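PDB 3OT6: enoyl-CoA hydratase/isomerase family protein from Pseudomonas syringae pv. tomato, which probably acts on acyl-CoA thioesters as a hydratase or isomerase of the crotonase-like family, its exact substrate and reaction not being established. Local coordinates for residues A[144-149]-A[218-223]; A[120-125]-A[184-189]. All coordinates share one frame; numbering follows the deposited sequence.

Interaction 1 (A[144-149]-A[218-223])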
ATOM      1  N   ILE A 144      -0.132  12.773   2.356  1.00 19.57           N
ATOM      2  CA  ILE A 144      -0.835  13.756   1.548  1.00 20.44           C
ATOM      3  C   ILE A 144      -0.398  13.539   0.111  1.00 21.51           C
ATOM      4  O   ILE A 144      -1.232  13.463  -0.795  1.00 21.44           O
ATOM      5  CB  ILE A 144      -0.468  15.170   1.970  1.00 21.19           C
ATOM      6  CG1 ILE A 144      -1.145  15.511   3.334  1.00 20.97           C
ATOM      7  CG2 ILE A 144      -0.767  16.124   0.835  1.00 17.36           C
ATOM      8  CD1 ILE A 144      -0.583  16.749   4.036  1.00 22.05           C
ATOM      9  N   GLU A 145       0.919  13.401  -0.061  1.00 21.51           N
ATOM     10  CA  GLU A 145       1.535  13.336  -1.377  1.00 22.08           C
ATOM     11  C   GLU A 145       1.262  12.005  -2.123  1.00 21.50           C
ATOM     12  O   GLU A 145       1.036  12.014  -3.352  1.00 21.34           O
ATOM     13  CB  GLU A 145       3.034  13.688  -1.305  1.00 23.29           C
ATOM     14  CG  GLU A 145       3.344  15.203  -0.952  1.00 24.21           C
ATOM     15  CD  GLU A 145       2.480  16.220  -1.729  1.00 30.52           C
ATOM     16  OE1 GLU A 145       2.161  15.966  -2.905  1.00 29.89           O
ATOM     17  OE2 GLU A 145       2.083  17.288  -1.151  1.00 34.95           O
ATOM     18  N   LEU A 146       1.189  10.887  -1.393  1.00 19.71           N
ATOM     19  CA  LEU A 146       0.727   9.640  -2.003  1.00 17.74           C
ATOM     20  C   LEU A 146      -0.705   9.770  -2.438  1.00 18.00           C
ATOM     21  O   LEU A 146      -1.089   9.257  -3.475  1.00 17.71           O
ATOM     22  CB  LEU A 146       0.823   8.482  -1.024  1.00 17.86           C
ATOM     23  CG  LEU A 146       2.232   8.012  -0.568  1.00 17.48           C
ATOM     24  CD1 LEU A 146       2.102   7.034   0.613  1.00 16.80           C
ATOM     25  CD2 LEU A 146       2.933   7.340  -1.678  1.00 14.88           C
ATOM     26  N   ALA A 147      -1.532  10.454  -1.662  1.00 19.10           N
ATOM     27  CA  ALA A 147      -2.954  10.556  -2.021  1.00 19.37           C
ATOM     28  C   ALA A 147      -3.131  11.517  -3.180  1.00 19.90           C
ATOM     29  O   ALA A 147      -3.877  11.258  -4.122  1.00 19.99           O
ATOM     30  CB  ALA A 147      -3.762  10.957  -0.868  1.00 19.25           C
ATOM     31  N   ARG A 148      -2.344  12.581  -3.169  1.00 20.74           N
ATOM     32  CA  ARG A 148      -2.477  13.600  -4.184  1.00 20.42           C
ATOM     33  C   ARG A 148      -2.206  13.025  -5.540  1.00 21.59           C
ATOM     34  O   ARG A 148      -2.838  13.403  -6.516  1.00 22.07           O
ATOM     35  CB  ARG A 148      -1.537  14.773  -3.915  1.00 19.29           C
ATOM     36  CG  ARG A 148      -1.941  16.006  -4.753  1.00 19.28           C
ATOM     37  CD  ARG A 148      -0.910  17.151  -4.762  1.00 19.94           C
ATOM     38  NE  ARG A 148      -0.393  17.528  -3.436  1.00 19.64           N
ATOM     39  CZ  ARG A 148      -1.009  18.400  -2.640  1.00 24.81           C
ATOM     40  NH1 ARG A 148      -2.181  19.010  -3.051  1.00 17.57           N
ATOM     41  NH2 ARG A 148      -0.442  18.658  -1.441  1.00 19.63           N
ATOM     42  N   ASP A 149      -1.256  12.109  -5.602  1.00 22.06           N
ATOM     43  CA  ASP A 149      -0.754  11.672  -6.861  1.00 22.45           C
ATOM     44  C   ASP A 149      -1.672  10.655  -7.469  1.00 22.14           C
ATOM     45  O   ASP A 149      -1.656  10.525  -8.686  1.00 23.92           O
ATOM     46  CB  ASP A 149       0.687  11.081  -6.733  1.00 23.67           C
ATOM     47  CG  ASP A 149       1.380  10.962  -8.100  1.00 25.87           C
ATOM     48  OD1 ASP A 149       1.612  12.039  -8.722  1.00 27.35           O
ATOM     49  OD2 ASP A 149       1.617   9.823  -8.585  1.00 25.36           O
ATOM     50  N   ASP A 218      11.049  12.092  -5.682  1.00 24.06           N
ATOM     51  CA  ASP A 218      11.784  13.145  -4.986  1.00 25.20           C
ATOM     52  C   ASP A 218      10.952  13.787  -3.900  1.00 25.04           C
ATOM     53  O   ASP A 218      11.447  13.983  -2.807  1.00 26.77           O
ATOM     54  CB  ASP A 218      12.338  14.196  -5.975  1.00 25.00           C
ATOM     55  CG  ASP A 218      13.335  13.576  -6.955  1.00 29.45           C
ATOM     56  OD1 ASP A 218      13.864  12.435  -6.652  1.00 32.62           O
ATOM     57  OD2 ASP A 218      13.570  14.212  -8.016  1.00 29.88           O
ATOM     58  N   THR A 219       9.702  14.114  -4.218  1.00 24.56           N
ATOM     59  CA  THR A 219       8.740  14.649  -3.292  1.00 24.33           C
ATOM     60  C   THR A 219       8.532  13.782  -2.038  1.00 25.45           C
ATOM     61  O   THR A 219       8.408  14.315  -0.913  1.00 26.03           O
ATOM     62  CB  THR A 219       7.382  14.828  -3.980  1.00 24.23           C
ATOM     63  OG1 THR A 219       7.522  15.763  -5.041  1.00 22.11           O
ATOM     64  CG2 THR A 219       6.340  15.334  -2.992  1.00 22.54           C
ATOM     65  N   LEU A 220       8.446  12.471  -2.224  1.00 25.34           N
ATOM     66  CA  LEU A 220       8.369  11.559  -1.096  1.00 26.16           C
ATOM     67  C   LEU A 220       9.656  11.603  -0.246  1.00 27.39           C
ATOM     68  O   LEU A 220       9.545  11.545   0.977  1.00 28.17           O
ATOM     69  CB  LEU A 220       8.039  10.113  -1.531  1.00 25.31           C
ATOM     70  CG  LEU A 220       6.588   9.820  -1.953  1.00 27.76           C
ATOM     71  CD1 LEU A 220       6.432   8.416  -2.652  1.00 24.88           C
ATOM     72  CD2 LEU A 220       5.651   9.957  -0.760  1.00 28.30           C
ATOM     73  N   ASP A 221      10.849  11.665  -0.863  1.00 27.62           N
ATOM     74  CA  ASP A 221      12.101  11.771  -0.096  1.00 29.71           C
ATOM     75  C   ASP A 221      12.130  13.086   0.772  1.00 29.95           C
ATOM     76  O   ASP A 221      12.485  13.031   1.940  1.00 31.04           O
ATOM     77  CB  ASP A 221      13.366  11.650  -1.002  1.00 29.45           C
ATOM     78  CG  ASP A 221      13.498  10.274  -1.655  1.00 34.87           C
ATOM     79  OD1 ASP A 221      12.858   9.288  -1.217  1.00 40.10           O
ATOM     80  OD2 ASP A 221      14.209  10.156  -2.675  1.00 41.94           O
ATOM     81  N   ALA A 222      11.763  14.230   0.186  1.00 29.16           N
ATOM     82  CA  ALA A 222      11.674  15.486   0.892  1.00 29.30           C
ATOM     83  C   ALA A 222      10.664  15.354   2.028  1.00 29.41           C
ATOM     84  O   ALA A 222      10.962  15.729   3.152  1.00 31.28           O
ATOM     85  CB  ALA A 222      11.284  16.654  -0.058  1.00 28.00           C
ATOM     86  N   ALA A 223       9.499  14.780   1.736  1.00 28.99           N
ATOM     87  CA  ALA A 223       8.399  14.594   2.692  1.00 27.79           C
ATOM     88  C   ALA A 223       8.823  13.750   3.857  1.00 27.71           C
ATOM     89  O   ALA A 223       8.514  14.068   4.992  1.00 27.25           O
ATOM     90  CB  ALA A 223       7.186  13.944   2.009  1.00 26.74           C
TER

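Interaction 2 (A[120-125]-A[184-189])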
ATOM      1  N   ILE A 120      -6.667  -4.141  -6.771  1.00 20.20           N
ATOM      2  CA  ILE A 120      -7.964  -4.849  -6.899  1.00 21.11           C
ATOM      3  C   ILE A 120      -8.581  -5.020  -5.552  1.00 20.94           C
ATOM      4  O   ILE A 120      -7.904  -5.457  -4.592  1.00 21.52           O
ATOM      5  CB  ILE A 120      -7.803  -6.277  -7.503  1.00 21.86           C
ATOM      6  CG1 ILE A 120      -7.012  -6.192  -8.809  1.00 23.88           C
ATOM      7  CG2 ILE A 120      -9.196  -6.921  -7.745  1.00 19.62           C
ATOM      8  CD1 ILE A 120      -6.773  -7.589  -9.499  1.00 29.94           C
ATOM      9  N   GLY A 121      -9.847  -4.677  -5.450  1.00 20.96           N
ATOM     10  CA  GLY A 121     -10.531  -4.823  -4.164  1.00 22.28           C
ATOM     11  C   GLY A 121     -11.699  -5.782  -4.285  1.00 22.73           C
ATOM     12  O   GLY A 121     -11.985  -6.252  -5.370  1.00 22.80           O
ATOM     13  N   VAL A 122     -12.382  -6.063  -3.183  1.00 24.90           N
ATOM     14  CA  VAL A 122     -13.514  -7.031  -3.208  1.00 27.61           C
ATOM     15  C   VAL A 122     -14.780  -6.332  -2.777  1.00 28.68           C
ATOM     16  O   VAL A 122     -14.732  -5.494  -1.863  1.00 30.98           O
ATOM     17  CB  VAL A 122     -13.229  -8.344  -2.379  1.00 27.01           C
ATOM     18  CG1 VAL A 122     -12.094  -9.088  -3.020  1.00 26.54           C
ATOM     19  CG2 VAL A 122     -12.855  -8.029  -0.955  1.00 28.01           C
ATOM     20  N   ALA A 123     -15.890  -6.627  -3.453  1.00 29.66           N
ATOM     21  CA  ALA A 123     -17.242  -6.126  -3.069  1.00 30.17           C
ATOM     22  C   ALA A 123     -17.697  -6.623  -1.691  1.00 31.40           C
ATOM     23  O   ALA A 123     -17.443  -7.784  -1.310  1.00 32.43           O
ATOM     24  CB  ALA A 123     -18.271  -6.576  -4.122  1.00 29.46           C
ATOM     25  N   GLY A 124     -18.390  -5.764  -0.954  1.00 32.60           N
ATOM     26  CA  GLY A 124     -18.931  -6.150   0.329  1.00 32.72           C
ATOM     27  C   GLY A 124     -18.892  -5.030   1.340  1.00 34.04           C
ATOM     28  O   GLY A 124     -18.659  -3.863   0.982  1.00 34.37           O
ATOM     29  N   PRO A 125     -19.130  -5.368   2.624  1.00 34.46           N
ATOM     30  CA  PRO A 125     -19.350  -4.281   3.607  1.00 34.21           C
ATOM     31  C   PRO A 125     -18.022  -3.730   4.118  1.00 34.13           C
ATOM     32  O   PRO A 125     -17.782  -3.711   5.328  1.00 34.62           O
ATOM     33  CB  PRO A 125     -20.101  -4.987   4.745  1.00 34.68           C
ATOM     34  CG  PRO A 125     -19.623  -6.472   4.680  1.00 34.34           C
ATOM     35  CD  PRO A 125     -19.389  -6.728   3.175  1.00 34.63           C
ATOM     36  N   GLU A 184     -14.589 -14.071  -3.785  1.00 43.54           N
ATOM     37  CA  GLU A 184     -14.127 -15.361  -4.340  1.00 44.76           C
ATOM     38  C   GLU A 184     -13.283 -15.155  -5.591  1.00 43.75           C
ATOM     39  O   GLU A 184     -12.297 -15.846  -5.791  1.00 44.23           O
ATOM     40  CB  GLU A 184     -15.307 -16.341  -4.599  1.00 45.71           C
ATOM     41  CG  GLU A 184     -16.121 -16.651  -3.321  1.00 49.97           C
ATOM     42  CD  GLU A 184     -17.160 -15.539  -3.005  1.00 57.46           C
ATOM     43  OE1 GLU A 184     -17.630 -14.838  -3.961  1.00 57.91           O
ATOM     44  OE2 GLU A 184     -17.500 -15.373  -1.800  1.00 57.98           O
ATOM     45  N   GLU A 185     -13.648 -14.183  -6.419  1.00 42.58           N
ATOM     46  CA  GLU A 185     -12.860 -13.868  -7.608  1.00 41.15           C
ATOM     47  C   GLU A 185     -11.484 -13.233  -7.357  1.00 40.36           C
ATOM     48  O   GLU A 185     -10.670 -13.204  -8.250  1.00 40.16           O
ATOM     49  CB  GLU A 185     -13.675 -12.999  -8.547  1.00 41.51           C
ATOM     50  CG  GLU A 185     -14.959 -13.646  -8.990  1.00 42.37           C
ATOM     51  CD  GLU A 185     -15.956 -12.634  -9.533  1.00 48.73           C
ATOM     52  OE1 GLU A 185     -15.991 -11.461  -9.036  1.00 48.13           O
ATOM     53  OE2 GLU A 185     -16.715 -13.020 -10.474  1.00 49.75           O
ATOM     54  N   LEU A 186     -11.198 -12.779  -6.138  1.00 40.19           N
ATOM     55  CA  LEU A 186     -10.006 -11.979  -5.884  1.00 40.01           C
ATOM     56  C   LEU A 186      -8.666 -12.597  -6.330  1.00 41.19           C
ATOM     57  O   LEU A 186      -7.905 -11.970  -7.079  1.00 40.84           O
ATOM     58  CB  LEU A 186      -9.946 -11.507  -4.436  1.00 38.92           C
ATOM     59  CG  LEU A 186      -8.725 -10.647  -4.118  1.00 37.68           C
ATOM     60  CD1 LEU A 186      -8.733  -9.333  -4.917  1.00 35.50           C
ATOM     61  CD2 LEU A 186      -8.667 -10.371  -2.659  1.00 37.52           C
ATOM     62  N   GLN A 187      -8.356 -13.801  -5.872  1.00 42.87           N
ATOM     63  CA  GLN A 187      -7.090 -14.419  -6.231  1.00 44.65           C
ATOM     64  C   GLN A 187      -7.016 -14.573  -7.768  1.00 44.21           C
ATOM     65  O   GLN A 187      -5.992 -14.245  -8.390  1.00 45.04           O
ATOM     66  CB  GLN A 187      -6.983 -15.772  -5.544  1.00 46.12           C
ATOM     67  CG  GLN A 187      -5.606 -16.476  -5.665  1.00 52.64           C
ATOM     68  CD  GLN A 187      -5.721 -18.000  -5.406  1.00 59.74           C
ATOM     69  OE1 GLN A 187      -5.397 -18.496  -4.299  1.00 58.60           O
ATOM     70  NE2 GLN A 187      -6.222 -18.737  -6.418  1.00 59.59           N
ATOM     71  N   GLY A 188      -8.123 -15.008  -8.375  1.00 42.84           N
ATOM     72  CA  GLY A 188      -8.179 -15.255  -9.788  1.00 40.76           C
ATOM     73  C   GLY A 188      -8.058 -13.982 -10.582  1.00 40.05           C
ATOM     74  O   GLY A 188      -7.429 -13.963 -11.656  1.00 41.00           O
ATOM     75  N   ALA A 189      -8.667 -12.903 -10.101  1.00 38.15           N
ATOM     76  CA  ALA A 189      -8.583 -11.636 -10.839  1.00 36.20           C
ATOM     77  C   ALA A 189      -7.120 -11.093 -10.814  1.00 35.61           C
ATOM     78  O   ALA A 189      -6.591 -10.608 -11.858  1.00 35.13           O
ATOM     79  CB  ALA A 189      -9.579 -10.636 -10.304  1.00 36.24           C
TER

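Interaction 1 (A[144-149]-A[218-223])
E145 leans toward helix 202-230 and meets T219 with the aliphatic part of its chain. Its CB lies 4.1 Å from T219 CG2, the next carbon, CG, comes closest at 3.6 Å from the same methyl, and CD draws off to 4.2 Å. A bend about CB-CG (chi2 -45°) turns the carboxylate along its own helix to R148, one turn on. That residue grips it side-on: R148 NE reaches E145 OE1 at 3.0 Å and R148 NH2 reaches E145 OE2 at 2.9 Å. Both oxygens lie within a few degrees of the R148 guanidinium plane, whereas the nitrogens come on the syn sides but tilted 22° and 27° out of the E145 carboxylate plane. The two-pronged salt bridge limits rotation of the carboxylate, while the methylene left behind packs on T219. T219 presents its methyl CG2, and its OG1 is hydrogen-bonded to G215 O one turn earlier. The contact joins helix 141-150 to the long C-terminal helix 202-230 of the crotonase-like fold. Toward the interior L146 and L220 cross at about a right angle, L146 CD2 lying 3.8 Å from L220 CD1 and about as near to L220 CD2. Both leucines also touch L91 of helix 73-91, which makes the apolar pair part of a three-helix junction; R88 of that helix forms a salt bridge with D221.

Interaction 2 (A[120-125]-A[184-189])
With chi1 at -179°, L186 swings its CG away from its own backbone N, and with chi2 at 64° its two methyls are carried toward strand 118-122, where they meet V122 and I120. In V122 the first torsion of -65° sets CG1 beside the backbone N, and this is the branch that reaches the helix. V122 CG1 sits 3.5 Å from L186 CB and 3.7 Å from L186 CD2, with CG and CD1 of the leucine both at 3.9 Å, so one valine methyl touches the leucine from its root to both tips. The two side chains cross at about a right angle. I120 uses two different branches. Its CG2 approaches L186 CD1 at 3.7 Å, the side chains sliding past each other in opposite directions, while CD1, at the end of the longer arm, extends to the next turn of the helix and lies 3.8 Å from the carbonyl carbon of A189 and 4.2 Å from A189 CB. This is packing of a helix on the parallel part of the mixed six-stranded sheet of the crotonase-like fold, next to its edge strand 179-181: strand 118-122 lies between strands 97-100 and 179-181, and helix 186-197 follows the latter in the chain. I120 and V122 both point toward the helix, whereas G121 between them has no side chain and bonds through its backbone to K179 and V181. V181 of the edge strand touches both I120 and A189, V183 packs on V122, and P102 on L186.

The two contacts lie on opposite sides of the chain's centre, about 28 Å apart between centres, and share no helix or strand. Interaction 2 is a buried strand-helix contact in which the touching side chains are all apolar. Interaction 1, between two helices, is only partly buried: it pairs leucines on its inner side with a more exposed outer side, where a salt bridge within one helix borders the packing. Neither has a hydrogen bond between its segments, so both rest on side-chain packing. The chain connects them through helices 186-197 and 202-230, which follow each other, the first on the six-stranded sheet and the second against helices 73-91 and 141-150.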